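Local coordinates for putative esterase (Sulfolobus solfataricus P2, PDB 2RAU), which probably acts as a lipase or related esterase of the alpha/beta-hydrolase fold and binds calcium ions in the crystal, at residues A[41-46]-A[85-90]; A[102-107]-A[271-276]; A[158-163]-A[288-293]; A[175-180]-A[299-304]. One frame throughout, in Å; residues are numbered along the deposited sequence.

The four interactions illustrate how contacts far apart in sequence are arranged about an alpha/beta-hydrolase sheet. Interactions 1 and 4 both reach this sheet, their centres about 22 Å apart, yet meet through packing of I85 CG2 on L176 CD1 at 4.3 Å. Interaction 3 packs beside it on helix 153-169 and leans on interaction 4, with centres about 17 Å apart and L159 CD1 placed 3.8 Å from L175 CD1. Interaction 2 joins loop segments across the chain's centre from interaction 4, about 23 Å between centres, and approaches interaction 1 to about 6 Å between nearest atoms. D177 is probably the acid of a Ser-His-Asp triad with S152 and H329, judged from geometry and sequence. All four lie away from the calcium site of G142 and E144.

Interaction 1 (A[41-46]-A[85-90]); sequences HKVNLI and IVLYLA
V43 swings CG1 to the far side from its own nitrogen (chi1 179°), and V86 does the same with its CG1 (chi1 167°), which lets the strand and the helix meet through methyl groups. This is strand-helix packing in an alpha/beta-hydrolase: strand 37-45 belongs to the central sheet, and helix 85-91 lies over it just ahead of strand 94-100, the antiparallel neighbour of 37-45. The two short axes approach to 7.6 Å at an angle of 39°, a spacing that small side chains make possible. V43 does most of the work from the strand. V43 CG1 sits 3.5 Å from A90 CB and 4.1 Å from L87 CD2, which comes nearer although the CB of L87 points away. The other methyl, V43 CG2, meets V86 CG1 at 3.8 Å, the two side chains running roughly perpendicular. V67 and L66 of helix 63-68 continue this apolar layer, covering V43 and V86 respectively. At the end of the strand the contact turns polar: a water takes the N-H of L45 and gives a proton to the carbonyl of A90, its oxygen 2.7 Å from A90 O.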
loop_
_atom_site.group_PDB
_atom_site.type_symbol
_atom_site.label_atom_id
_atom_site.label_comp_id
_atom_site.label_asym_id
_atom_site.label_seq_id
_atom_site.Cartn_x
_atom_site.Cartn_y
_atom_site.Cartn_z
ATOM N N HIS A 41 -12.142 -3.788 1.014
ATOM C CA HIS A 41 -12.658 -3.755 -0.361
ATOM C C HIS A 41 -12.467 -5.096 -0.981
ATOM O O HIS A 41 -11.468 -5.713 -0.792
ATOM C CB HIS A 41 -11.908 -2.737 -1.250
ATOM C CG HIS A 41 -11.945 -1.321 -0.734
ATOM N ND1 HIS A 41 -12.444 -0.268 -1.477
ATOM C CD2 HIS A 41 -11.508 -0.786 0.428
ATOM C CE1 HIS A 41 -12.356 0.845 -0.767
ATOM N NE2 HIS A 41 -11.772 0.566 0.388
ATOM N N LYS A 42 -13.458 -5.539 -1.736
ATOM C CA LYS A 42 -13.350 -6.730 -2.560
ATOM C C LYS A 42 -13.571 -6.301 -4.017
ATOM O O LYS A 42 -14.472 -5.494 -4.317
ATOM C CB LYS A 42 -14.420 -7.764 -2.182
ATOM C CG LYS A 42 -14.337 -9.087 -2.955
ATOM C CD LYS A 42 -15.504 -9.967 -2.646
ATOM C CE LYS A 42 -15.439 -11.295 -3.365
ATOM N NZ LYS A 42 -16.564 -12.124 -2.920
ATOM N N VAL A 43 -12.737 -6.824 -4.907
ATOM C CA VAL A 43 -12.923 -6.626 -6.340
ATOM C C VAL A 43 -12.966 -7.983 -7.038
ATOM O O VAL A 43 -12.145 -8.844 -6.789
ATOM C CB VAL A 43 -11.802 -5.738 -6.952
ATOM C CG1 VAL A 43 -11.965 -5.520 -8.503
ATOM C CG2 VAL A 43 -11.710 -4.375 -6.175
ATOM N N ASN A 44 -13.934 -8.135 -7.934
ATOM C CA ASN A 44 -14.061 -9.334 -8.750
ATOM C C ASN A 44 -14.760 -8.998 -10.046
ATOM O O ASN A 44 -15.393 -7.963 -10.182
ATOM C CB ASN A 44 -14.762 -10.503 -8.013
ATOM C CG ASN A 44 -16.145 -10.147 -7.448
ATOM O OD1 ASN A 44 -16.266 -9.820 -6.286
ATOM N ND2 ASN A 44 -17.155 -10.219 -8.257
ATOM N N LEU A 45 -14.656 -9.917 -10.981
ATOM C CA LEU A 45 -15.373 -9.862 -12.229
ATOM C C LEU A 45 -16.856 -10.023 -11.987
ATOM O O LEU A 45 -17.262 -10.718 -11.054
ATOM C CB LEU A 45 -14.945 -11.043 -13.099
ATOM C CG LEU A 45 -13.760 -10.958 -14.013
ATOM C CD1 LEU A 45 -13.556 -12.334 -14.632
ATOM C CD2 LEU A 45 -13.968 -9.910 -15.120
ATOM N N ILE A 46 -17.666 -9.372 -12.819
ATOM C CA ILE A 46 -19.104 -9.536 -12.800
ATOM C C ILE A 46 -19.341 -11.041 -12.918
ATOM O O ILE A 46 -18.701 -11.739 -13.711
ATOM C CB ILE A 46 -19.820 -8.809 -13.973
ATOM C CG1 ILE A 46 -19.852 -7.304 -13.783
ATOM C CG2 ILE A 46 -21.272 -9.234 -14.071
ATOM C CD1 ILE A 46 -20.422 -6.604 -15.005
ATOM N N ILE A 85 -2.397 -3.763 -9.866
ATOM C CA ILE A 85 -2.336 -5.187 -9.480
ATOM C C ILE A 85 -3.721 -5.695 -9.060
ATOM O O ILE A 85 -4.090 -6.822 -9.399
ATOM C CB ILE A 85 -1.215 -5.470 -8.422
ATOM C CG1 ILE A 85 -0.948 -6.971 -8.252
ATOM C CG2 ILE A 85 -1.475 -4.836 -7.067
ATOM C CD1 ILE A 85 -0.735 -7.724 -9.490
ATOM N N VAL A 86 -4.483 -4.885 -8.319
ATOM C CA VAL A 86 -5.797 -5.290 -7.829
ATOM C C VAL A 86 -6.741 -5.573 -8.984
ATOM O O VAL A 86 -7.322 -6.658 -9.080
ATOM C CB VAL A 86 -6.401 -4.245 -6.823
ATOM C CG1 VAL A 86 -7.908 -4.518 -6.572
ATOM C CG2 VAL A 86 -5.622 -4.215 -5.519
ATOM N N LEU A 87 -6.871 -4.609 -9.881
ATOM C CA LEU A 87 -7.759 -4.723 -11.044
ATOM C C LEU A 87 -7.320 -5.810 -12.046
ATOM O O LEU A 87 -8.128 -6.547 -12.584
ATOM C CB LEU A 87 -7.917 -3.368 -11.703
ATOM C CG LEU A 87 -8.431 -2.183 -10.833
ATOM C CD1 LEU A 87 -8.638 -0.952 -11.702
ATOM C CD2 LEU A 87 -9.740 -2.452 -10.067
ATOM N N TYR A 88 -6.024 -5.907 -12.264
ATOM C CA TYR A 88 -5.426 -6.911 -13.137
ATOM C C TYR A 88 -5.704 -8.324 -12.651
ATOM O O TYR A 88 -6.117 -9.191 -13.429
ATOM C CB TYR A 88 -3.896 -6.690 -13.201
ATOM C CG TYR A 88 -3.223 -7.614 -14.196
ATOM C CD1 TYR A 88 -3.147 -7.266 -15.550
ATOM C CD2 TYR A 88 -2.686 -8.843 -13.810
ATOM C CE1 TYR A 88 -2.532 -8.100 -16.464
ATOM C CE2 TYR A 88 -2.060 -9.656 -14.737
ATOM C CZ TYR A 88 -1.997 -9.282 -16.043
ATOM O OH TYR A 88 -1.376 -10.072 -16.966
ATOM N N LEU A 89 -5.453 -8.567 -11.373
ATOM C CA LEU A 89 -5.749 -9.897 -10.828
ATOM C C LEU A 89 -7.249 -10.185 -10.835
ATOM O O LEU A 89 -7.637 -11.302 -11.119
ATOM C CB LEU A 89 -5.106 -10.114 -9.458
ATOM C CG LEU A 89 -3.594 -10.124 -9.384
ATOM C CD1 LEU A 89 -3.224 -10.289 -7.910
ATOM C CD2 LEU A 89 -3.009 -11.229 -10.291
ATOM N N ALA A 90 -8.085 -9.189 -10.537
ATOM C CA ALA A 90 -9.539 -9.395 -10.601
ATOM C C ALA A 90 -9.992 -9.704 -12.039
ATOM O O ALA A 90 -10.826 -10.587 -12.254
ATOM C CB ALA A 90 -10.285 -8.201 -10.016
HETATM O O HOH W 1 -12.419 -11.769 -10.436
#

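Interaction 2 (A[102-107]-A[271-276]); sequences RTHYVP and SFDPYW
A histidine-carboxylate hydrogen bond, flanked by water bridges, joins two loops beside the central sheet of this alpha/beta-hydrolase. Residues 102-107 begin with a 3-10 turn after strand 94-100, while 271-276 leads into strand 275-277, half of a small antiparallel sheet with 207-209, in the long insertion between strands 170-176 and 297-302 that is consistent with a cap. H104 ND1 donates to D273 OD1 at 2.6 Å, nearly straight. OD1 lies about 10° out of the imidazole plane and uses its syn lone pair, though ring and carboxylate are turned 50° apart. The other ring nitrogen, NE2, is hydrogen-bonded to E64 OE1, so both sides of the imidazole are fixed. Replacing D273 by an alanine would probably leave H104 ND1 without its acceptor and the adjoining water without one of its partners. That water lies 2.6 Å from D273 OD2 and is also bonded to T103 OG1. T103 holds its hydroxyl between the backbone nitrogen and the carbonyl carbon (chi1 48°), leaving T103 CG2 3.4 Å from Y275 O. Further along, V106 CG1 reaches the edge of the Y275 ring at CD2, 3.7 Å away, with the side chains at about a right angle. A second water donates to both backbone carbonyls, 2.8 Å from T103 O and 2.7 Å from Y275 O.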
loop_
_atom_site.group_PDB
_atom_site.type_symbol
_atom_site.label_atom_id
_atom_site.label_comp_id
_atom_site.label_asym_id
_atom_site.label_seq_id
_atom_site.Cartn_x
_atom_site.Cartn_y
_atom_site.Cartn_z
ATOM N N ARG A 102 -6.696 2.312 9.738
ATOM C CA ARG A 102 -7.321 3.375 10.538
ATOM C C ARG A 102 -6.943 4.784 10.068
ATOM O O ARG A 102 -7.704 5.759 10.271
ATOM C CB ARG A 102 -7.002 3.177 12.026
ATOM C CG ARG A 102 -7.467 1.825 12.567
ATOM C CD ARG A 102 -7.206 1.703 14.022
ATOM N NE ARG A 102 -7.373 0.325 14.457
ATOM C CZ ARG A 102 -7.755 -0.059 15.673
ATOM N NH1 ARG A 102 -8.050 0.800 16.625
ATOM N NH2 ARG A 102 -7.874 -1.340 15.918
ATOM N N THR A 103 -5.762 4.887 9.478
ATOM C CA THR A 103 -5.236 6.132 8.873
ATOM C C THR A 103 -6.183 6.692 7.816
ATOM O O THR A 103 -6.223 7.891 7.578
ATOM C CB THR A 103 -3.834 5.886 8.268
ATOM O OG1 THR A 103 -3.897 4.688 7.470
ATOM C CG2 THR A 103 -2.785 5.835 9.366
ATOM N N HIS A 104 -7.013 5.818 7.231
ATOM C CA HIS A 104 -7.948 6.228 6.239
ATOM C C HIS A 104 -9.184 6.953 6.781
ATOM O O HIS A 104 -10.012 7.394 5.992
ATOM C CB HIS A 104 -8.383 5.068 5.378
ATOM C CG HIS A 104 -8.905 5.464 4.043
ATOM N ND1 HIS A 104 -8.243 6.352 3.200
ATOM C CD2 HIS A 104 -10.007 5.054 3.364
ATOM C CE1 HIS A 104 -8.942 6.479 2.083
ATOM N NE2 HIS A 104 -10.013 5.698 2.156
ATOM N N TYR A 105 -9.249 7.122 8.099
ATOM C CA TYR A 105 -10.375 7.781 8.766
ATOM C C TYR A 105 -9.934 9.018 9.550
ATOM O O TYR A 105 -10.777 9.700 10.159
ATOM C CB TYR A 105 -11.113 6.771 9.664
ATOM C CG TYR A 105 -11.796 5.762 8.782
ATOM C CD1 TYR A 105 -13.007 6.060 8.236
ATOM C CD2 TYR A 105 -11.171 4.564 8.430
ATOM C CE1 TYR A 105 -13.584 5.221 7.357
ATOM C CE2 TYR A 105 -11.733 3.731 7.543
ATOM C CZ TYR A 105 -12.964 4.057 7.026
ATOM O OH TYR A 105 -13.630 3.244 6.150
ATOM N N VAL A 106 -8.658 9.377 9.442
ATOM C CA VAL A 106 -8.117 10.578 10.148
ATOM C C VAL A 106 -8.426 11.892 9.358
ATOM O O VAL A 106 -8.107 12.007 8.175
ATOM C CB VAL A 106 -6.588 10.403 10.387
ATOM C CG1 VAL A 106 -5.935 11.695 11.067
ATOM C CG2 VAL A 106 -6.315 9.142 11.213
ATOM N N PRO A 107 -9.076 12.888 10.008
ATOM C CA PRO A 107 -9.280 14.125 9.296
ATOM C C PRO A 107 -7.956 14.837 8.980
ATOM O O PRO A 107 -7.014 14.818 9.770
ATOM C CB PRO A 107 -10.090 14.982 10.266
ATOM C CG PRO A 107 -10.555 14.060 11.313
ATOM C CD PRO A 107 -9.568 12.968 11.380
ATOM N N SER A 271 -3.686 11.104 -3.874
ATOM C CA SER A 271 -4.693 10.288 -3.231
ATOM C C SER A 271 -4.268 9.599 -1.931
ATOM O O SER A 271 -5.032 8.826 -1.366
ATOM C CB SER A 271 -5.248 9.260 -4.230
ATOM O OG SER A 271 -4.258 8.414 -4.772
ATOM N N PHE A 272 -3.060 9.859 -1.473
ATOM C CA PHE A 272 -2.621 9.354 -0.183
ATOM C C PHE A 272 -3.494 9.878 0.977
ATOM O O PHE A 272 -4.087 10.927 0.879
ATOM C CB PHE A 272 -1.188 9.797 0.114
ATOM C CG PHE A 272 -0.094 8.955 -0.575
ATOM C CD1 PHE A 272 -0.195 7.593 -0.679
ATOM C CD2 PHE A 272 1.023 9.571 -1.075
ATOM C CE1 PHE A 272 0.797 6.850 -1.273
ATOM C CE2 PHE A 272 2.039 8.820 -1.659
ATOM C CZ PHE A 272 1.900 7.467 -1.768
ATOM N N ASP A 273 -3.512 9.119 2.088
ATOM C CA ASP A 273 -3.968 9.614 3.379
ATOM C C ASP A 273 -2.987 10.685 3.886
ATOM O O ASP A 273 -1.831 10.686 3.534
ATOM C CB ASP A 273 -4.043 8.485 4.412
ATOM C CG ASP A 273 -5.186 7.505 4.157
ATOM O OD1 ASP A 273 -6.293 7.968 3.807
ATOM O OD2 ASP A 273 -5.006 6.295 4.475
ATOM N N PRO A 274 -3.462 11.621 4.715
ATOM C CA PRO A 274 -2.581 12.696 5.170
ATOM C C PRO A 274 -1.490 12.327 6.168
ATOM O O PRO A 274 -0.482 13.008 6.260
ATOM C CB PRO A 274 -3.565 13.674 5.843
ATOM C CG PRO A 274 -4.768 12.820 6.192
ATOM C CD PRO A 274 -4.855 11.799 5.148
ATOM N N TYR A 275 -1.751 11.309 6.978
ATOM C CA TYR A 275 -0.925 10.996 8.139
ATOM C C TYR A 275 -0.727 9.521 8.382
ATOM O O TYR A 275 -1.588 8.693 8.072
ATOM C CB TYR A 275 -1.552 11.575 9.397
ATOM C CG TYR A 275 -1.837 13.068 9.390
ATOM C CD1 TYR A 275 -0.787 13.984 9.300
ATOM C CD2 TYR A 275 -3.124 13.561 9.574
ATOM C CE1 TYR A 275 -1.028 15.363 9.327
ATOM C CE2 TYR A 275 -3.363 14.919 9.647
ATOM C CZ TYR A 275 -2.300 15.807 9.527
ATOM O OH TYR A 275 -2.485 17.160 9.595
ATOM N N TRP A 276 0.402 9.219 9.012
ATOM C CA TRP A 276 0.802 7.860 9.343
ATOM C C TRP A 276 1.341 7.872 10.773
ATOM O O TRP A 276 2.068 8.746 11.113
ATOM C CB TRP A 276 1.898 7.392 8.408
ATOM C CG TRP A 276 2.222 5.957 8.484
ATOM C CD1 TRP A 276 3.321 5.381 9.078
ATOM C CD2 TRP A 276 1.452 4.872 7.940
ATOM N NE1 TRP A 276 3.269 4.001 8.932
ATOM C CE2 TRP A 276 2.134 3.671 8.237
ATOM C CE3 TRP A 276 0.265 4.795 7.221
ATOM C CZ2 TRP A 276 1.663 2.418 7.824
ATOM C CZ3 TRP A 276 -0.182 3.560 6.806
ATOM C CH2 TRP A 276 0.514 2.388 7.100
HETATM O O HOH W 2 -2.754 5.232 5.148
HETATM O O HOH W 3 -4.061 9.631 7.793
#

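Interaction 3 (A[158-163]-A[288-293]); sequences ALNYSS and FDYEGI
N160 starts its contact at CB, whose hydrogens rest over the F288 ring, 3.8 Å from CB to the ring centroid and 13° off the normal. One bond further, CG lies opposite the carbonyl carbon (chi1 -71°), which brings the amide above the middle of the same face, stacked on the ring with only 6° between their planes. ND2 extends over the rim, 3.5 Å from F288 CE2. OD1 turns the other way, where Y290 OH donates a hydrogen bond so short, 2.4 Å between Y290 OH and N160 OD1, that its exact length is doubtful; the amide and phenol are nearly coplanar. In this alpha/beta-hydrolase, helix 153-169 starts within what is probably the nucleophile elbow, and the loop ahead of strand 297-302 lies against its side. An alanine in place of F288 would probably uncover one face of the N160 amide, leaving Y290 OH to hold it with less support, and take away the edge-to-face partner of W123. S163 OG reaches the edge of the ring, 3.5 Å from F288 CD1, while bonding back to N160 O. A water links S163 OG to D289 N. Beyond the Asx turn at D289, I293 CD1 is packed 3.9 Å from L159 CD2.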
loop_
_atom_site.group_PDB
_atom_site.type_symbol
_atom_site.label_atom_id
_atom_site.label_comp_id
_atom_site.label_asym_id
_atom_site.label_seq_id
_atom_site.Cartn_x
_atom_site.Cartn_y
_atom_site.Cartn_z
ATOM N N ALA A 158 2.915 -7.841 5.877
ATOM C CA ALA A 158 2.602 -9.199 5.392
ATOM C C ALA A 158 3.510 -10.238 6.046
ATOM O O ALA A 158 3.055 -11.333 6.472
ATOM C CB ALA A 158 2.727 -9.267 3.902
ATOM N N LEU A 159 4.796 -9.911 6.136
ATOM C CA LEU A 159 5.755 -10.797 6.757
ATOM C C LEU A 159 5.537 -10.933 8.258
ATOM O O LEU A 159 5.643 -12.041 8.804
ATOM C CB LEU A 159 7.183 -10.322 6.478
ATOM C CG LEU A 159 7.876 -11.078 5.344
ATOM C CD1 LEU A 159 8.951 -10.227 4.679
ATOM C CD2 LEU A 159 8.423 -12.406 5.899
ATOM N N ASN A 160 5.294 -9.800 8.925
ATOM C CA ASN A 160 4.997 -9.797 10.370
ATOM C C ASN A 160 3.708 -10.602 10.704
ATOM O O ASN A 160 3.665 -11.397 11.661
ATOM C CB ASN A 160 4.897 -8.344 10.869
ATOM C CG ASN A 160 6.236 -7.656 10.905
ATOM O OD1 ASN A 160 7.256 -8.282 10.641
ATOM N ND2 ASN A 160 6.245 -6.346 11.180
ATOM N N TYR A 161 2.659 -10.378 9.919
ATOM C CA TYR A 161 1.409 -11.122 10.054
ATOM C C TYR A 161 1.653 -12.622 9.857
ATOM O O TYR A 161 1.196 -13.449 10.668
ATOM C CB TYR A 161 0.335 -10.620 9.054
ATOM C CG TYR A 161 -0.972 -11.286 9.274
ATOM C CD1 TYR A 161 -1.901 -10.755 10.154
ATOM C CD2 TYR A 161 -1.291 -12.487 8.620
ATOM C CE1 TYR A 161 -3.092 -11.400 10.391
ATOM C CE2 TYR A 161 -2.514 -13.130 8.855
ATOM C CZ TYR A 161 -3.395 -12.582 9.743
ATOM O OH TYR A 161 -4.606 -13.210 9.998
ATOM N N SER A 162 2.401 -12.961 8.803
ATOM C CA SER A 162 2.703 -14.338 8.485
ATOM C C SER A 162 3.532 -15.006 9.562
ATOM O O SER A 162 3.328 -16.154 9.843
ATOM C CB SER A 162 3.432 -14.446 7.137
ATOM O OG SER A 162 2.598 -14.032 6.087
ATOM N N SER A 163 4.462 -14.283 10.172
ATOM C CA SER A 163 5.283 -14.856 11.217
ATOM C C SER A 163 4.423 -15.370 12.388
ATOM O O SER A 163 4.850 -16.270 13.115
ATOM C CB SER A 163 6.323 -13.847 11.703
ATOM O OG SER A 163 5.767 -12.910 12.597
ATOM N N PHE A 288 10.082 -9.994 15.392
ATOM C CA PHE A 288 9.182 -10.925 14.737
ATOM C C PHE A 288 10.008 -12.094 14.213
ATOM O O PHE A 288 11.059 -11.897 13.609
ATOM C CB PHE A 288 8.455 -10.254 13.579
ATOM C CG PHE A 288 7.347 -9.354 14.001
ATOM C CD1 PHE A 288 6.075 -9.846 14.160
ATOM C CD2 PHE A 288 7.562 -7.993 14.210
ATOM C CE1 PHE A 288 5.013 -8.993 14.527
ATOM C CE2 PHE A 288 6.512 -7.147 14.584
ATOM C CZ PHE A 288 5.235 -7.655 14.733
ATOM N N ASP A 289 9.523 -13.309 14.418
ATOM C CA ASP A 289 10.269 -14.483 14.001
ATOM C C ASP A 289 10.008 -14.880 12.550
ATOM O O ASP A 289 9.028 -15.550 12.250
ATOM C CB ASP A 289 9.941 -15.662 14.936
ATOM C CG ASP A 289 10.861 -16.868 14.709
ATOM O OD1 ASP A 289 11.946 -16.692 14.093
ATOM O OD2 ASP A 289 10.490 -17.984 15.154
ATOM N N TYR A 290 10.906 -14.488 11.651
ATOM C CA TYR A 290 10.756 -14.819 10.232
ATOM C C TYR A 290 11.348 -16.155 9.868
ATOM O O TYR A 290 11.202 -16.590 8.714
ATOM C CB TYR A 290 11.430 -13.768 9.356
ATOM C CG TYR A 290 10.943 -12.384 9.614
ATOM C CD1 TYR A 290 9.596 -12.077 9.530
ATOM C CD2 TYR A 290 11.831 -11.370 9.932
ATOM C CE1 TYR A 290 9.145 -10.815 9.762
ATOM C CE2 TYR A 290 11.389 -10.098 10.157
ATOM C CZ TYR A 290 10.046 -9.819 10.070
ATOM O OH TYR A 290 9.620 -8.535 10.312
ATOM N N GLU A 291 12.014 -16.797 10.840
ATOM C CA GLU A 291 12.716 -18.045 10.591
ATOM C C GLU A 291 11.734 -19.166 10.184
ATOM O O GLU A 291 11.969 -19.867 9.215
ATOM C CB GLU A 291 13.626 -18.438 11.792
ATOM N N GLY A 292 10.600 -19.308 10.836
ATOM C CA GLY A 292 9.777 -20.472 10.500
ATOM C C GLY A 292 8.774 -20.439 9.358
ATOM O O GLY A 292 7.993 -21.386 9.212
ATOM N N ILE A 293 8.791 -19.382 8.548
ATOM C CA ILE A 293 7.714 -19.154 7.591
ATOM C C ILE A 293 7.947 -20.037 6.366
ATOM O O ILE A 293 8.750 -19.714 5.504
ATOM C CB ILE A 293 7.582 -17.651 7.226
ATOM C CG1 ILE A 293 7.524 -16.790 8.503
ATOM C CG2 ILE A 293 6.361 -17.398 6.323
ATOM C CD1 ILE A 293 7.341 -15.291 8.250
HETATM O O HOH W 4 6.722 -13.564 15.012
#

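Interaction 4 (A[175-180]-A[299-304]); sequences LLDGGP and AFVSER
A299 opens the pairing against L175, its CA making a CA-H...O contact with L175 O at 3.4 Å while the CB atoms of the two residues lie on one face of the sheet. F300 is bridged in parallel to L176, its N and O bonding the residues before and after it: F300 N points almost straight at L175 O (2.8 Å, 174°), and F300 O accepts from D177 N at 2.9 Å, less directly. A water donates to F300 O as well and accepts from G178 N, tying down the turn that leaves the strand. The F300 ring projects to the other face beside L176, whose CD2 is 3.8 Å from F300 CD1. V301 passes its CA by the carboxylate of D177. S302 N then holds that carboxylate, meeting D177 OD1 at 2.8 Å from well above the carboxylate plane; S302 OG, set by a chi1 of 59°, donates to D177 OD2 at 2.5 Å, a doubtful length. Since H329 ND1 also bonds D177 OD2, S302 looks like a second-shell residue orienting, mainly through its N-H, the acid of a probable triad, placed after the strand following the presumed nucleophile, as in pancreatic lipase. Strand 297-302 runs between 170-176 and 320-324, with L176 and F300 under helix 338-353 and L175 facing helix 153-169.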
loop_
_atom_site.group_PDB
_atom_site.type_symbol
_atom_site.label_atom_id
_atom_site.label_comp_id
_atom_site.label_asym_id
_atom_site.label_seq_id
_atom_site.Cartn_x
_atom_site.Cartn_y
_atom_site.Cartn_z
ATOM N N LEU A 175 5.567 -10.109 -2.257
ATOM C CA LEU A 175 6.143 -8.852 -1.758
ATOM C C LEU A 175 6.493 -7.936 -2.937
ATOM O O LEU A 175 7.343 -8.260 -3.759
ATOM C CB LEU A 175 7.376 -9.138 -0.885
ATOM C CG LEU A 175 7.142 -10.124 0.281
ATOM C CD1 LEU A 175 8.511 -10.542 0.927
ATOM C CD2 LEU A 175 6.088 -9.520 1.297
ATOM N N LEU A 176 5.763 -6.831 -3.037
ATOM C CA LEU A 176 5.884 -5.854 -4.121
ATOM C C LEU A 176 6.721 -4.671 -3.598
ATOM O O LEU A 176 6.212 -3.687 -3.029
ATOM C CB LEU A 176 4.486 -5.410 -4.594
ATOM C CG LEU A 176 3.568 -6.548 -5.109
ATOM C CD1 LEU A 176 2.119 -6.124 -5.152
ATOM C CD2 LEU A 176 4.029 -7.074 -6.459
ATOM N N ASP A 177 8.020 -4.817 -3.738
ATOM C CA ASP A 177 8.990 -3.847 -3.216
ATOM C C ASP A 177 8.693 -3.540 -1.737
ATOM O O ASP A 177 8.512 -2.398 -1.331
ATOM C CB ASP A 177 9.048 -2.582 -4.114
ATOM C CG ASP A 177 10.468 -2.052 -4.335
ATOM O OD1 ASP A 177 11.446 -2.815 -4.202
ATOM O OD2 ASP A 177 10.585 -0.837 -4.674
ATOM N N GLY A 178 8.678 -4.581 -0.912
ATOM C CA GLY A 178 8.408 -4.355 0.491
ATOM C C GLY A 178 8.804 -5.518 1.371
ATOM O O GLY A 178 8.539 -6.658 1.065
ATOM N N GLY A 179 9.398 -5.212 2.501
ATOM C CA GLY A 179 9.794 -6.231 3.460
ATOM C C GLY A 179 10.778 -5.623 4.445
ATOM O O GLY A 179 11.067 -4.402 4.372
ATOM N N PRO A 180 11.263 -6.445 5.408
ATOM C CA PRO A 180 12.302 -5.960 6.295
ATOM C C PRO A 180 13.437 -5.361 5.475
ATOM O O PRO A 180 13.849 -5.889 4.406
ATOM C CB PRO A 180 12.763 -7.212 7.047
ATOM C CG PRO A 180 11.588 -8.107 7.053
ATOM C CD PRO A 180 10.851 -7.819 5.739
ATOM N N ALA A 299 9.164 -12.158 -4.465
ATOM C CA ALA A 299 9.551 -10.826 -4.007
ATOM C C ALA A 299 10.076 -10.037 -5.175
ATOM O O ALA A 299 10.957 -10.492 -5.885
ATOM C CB ALA A 299 10.605 -10.909 -2.885
ATOM N N PHE A 300 9.482 -8.880 -5.409
ATOM C CA PHE A 300 9.950 -7.953 -6.439
ATOM C C PHE A 300 10.742 -6.813 -5.782
ATOM O O PHE A 300 10.308 -6.259 -4.779
ATOM C CB PHE A 300 8.784 -7.360 -7.218
ATOM C CG PHE A 300 8.015 -8.367 -8.027
ATOM C CD1 PHE A 300 7.078 -9.187 -7.419
ATOM C CD2 PHE A 300 8.191 -8.463 -9.402
ATOM C CE1 PHE A 300 6.363 -10.092 -8.158
ATOM C CE2 PHE A 300 7.462 -9.361 -10.150
ATOM C CZ PHE A 300 6.538 -10.160 -9.535
ATOM N N VAL A 301 11.895 -6.472 -6.354
ATOM C CA VAL A 301 12.741 -5.415 -5.783
ATOM C C VAL A 301 13.177 -4.407 -6.866
ATOM O O VAL A 301 13.771 -4.772 -7.867
ATOM C CB VAL A 301 13.930 -6.018 -4.954
ATOM C CG1 VAL A 301 14.965 -6.720 -5.853
ATOM C CG2 VAL A 301 14.572 -4.957 -4.096
ATOM N N SER A 302 12.827 -3.140 -6.656
ATOM C CA SER A 302 13.151 -2.053 -7.579
ATOM C C SER A 302 14.683 -1.789 -7.587
ATOM O O SER A 302 15.321 -1.725 -6.538
ATOM C CB SER A 302 12.376 -0.771 -7.231
ATOM O OG SER A 302 12.620 -0.276 -5.922
ATOM N N GLU A 303 15.259 -1.630 -8.776
ATOM C CA GLU A 303 16.685 -1.327 -8.867
ATOM C C GLU A 303 17.069 -0.004 -8.218
ATOM O O GLU A 303 18.122 0.090 -7.609
ATOM C CB GLU A 303 17.141 -1.307 -10.330
ATOM C CG GLU A 303 18.636 -1.236 -10.448
ATOM C CD GLU A 303 19.124 -1.431 -11.857
ATOM O OE1 GLU A 303 18.432 -0.977 -12.784
ATOM O OE2 GLU A 303 20.207 -2.037 -12.029
ATOM N N ARG A 304 16.227 1.025 -8.359
ATOM C CA ARG A 304 16.617 2.390 -7.912
ATOM C C ARG A 304 16.249 2.717 -6.466
ATOM O O ARG A 304 16.534 3.803 -5.990
ATOM C CB ARG A 304 16.065 3.454 -8.857
ATOM C CG ARG A 304 16.515 3.269 -10.315
ATOM C CD ARG A 304 16.134 4.445 -11.195
ATOM N NE ARG A 304 16.815 5.646 -10.729
ATOM C CZ ARG A 304 18.066 5.979 -11.032
ATOM N NH1 ARG A 304 18.802 5.291 -11.890
ATOM N NH2 ARG A 304 18.587 7.049 -10.496
HETATM O O HOH W 5 10.347 -6.892 -1.923
#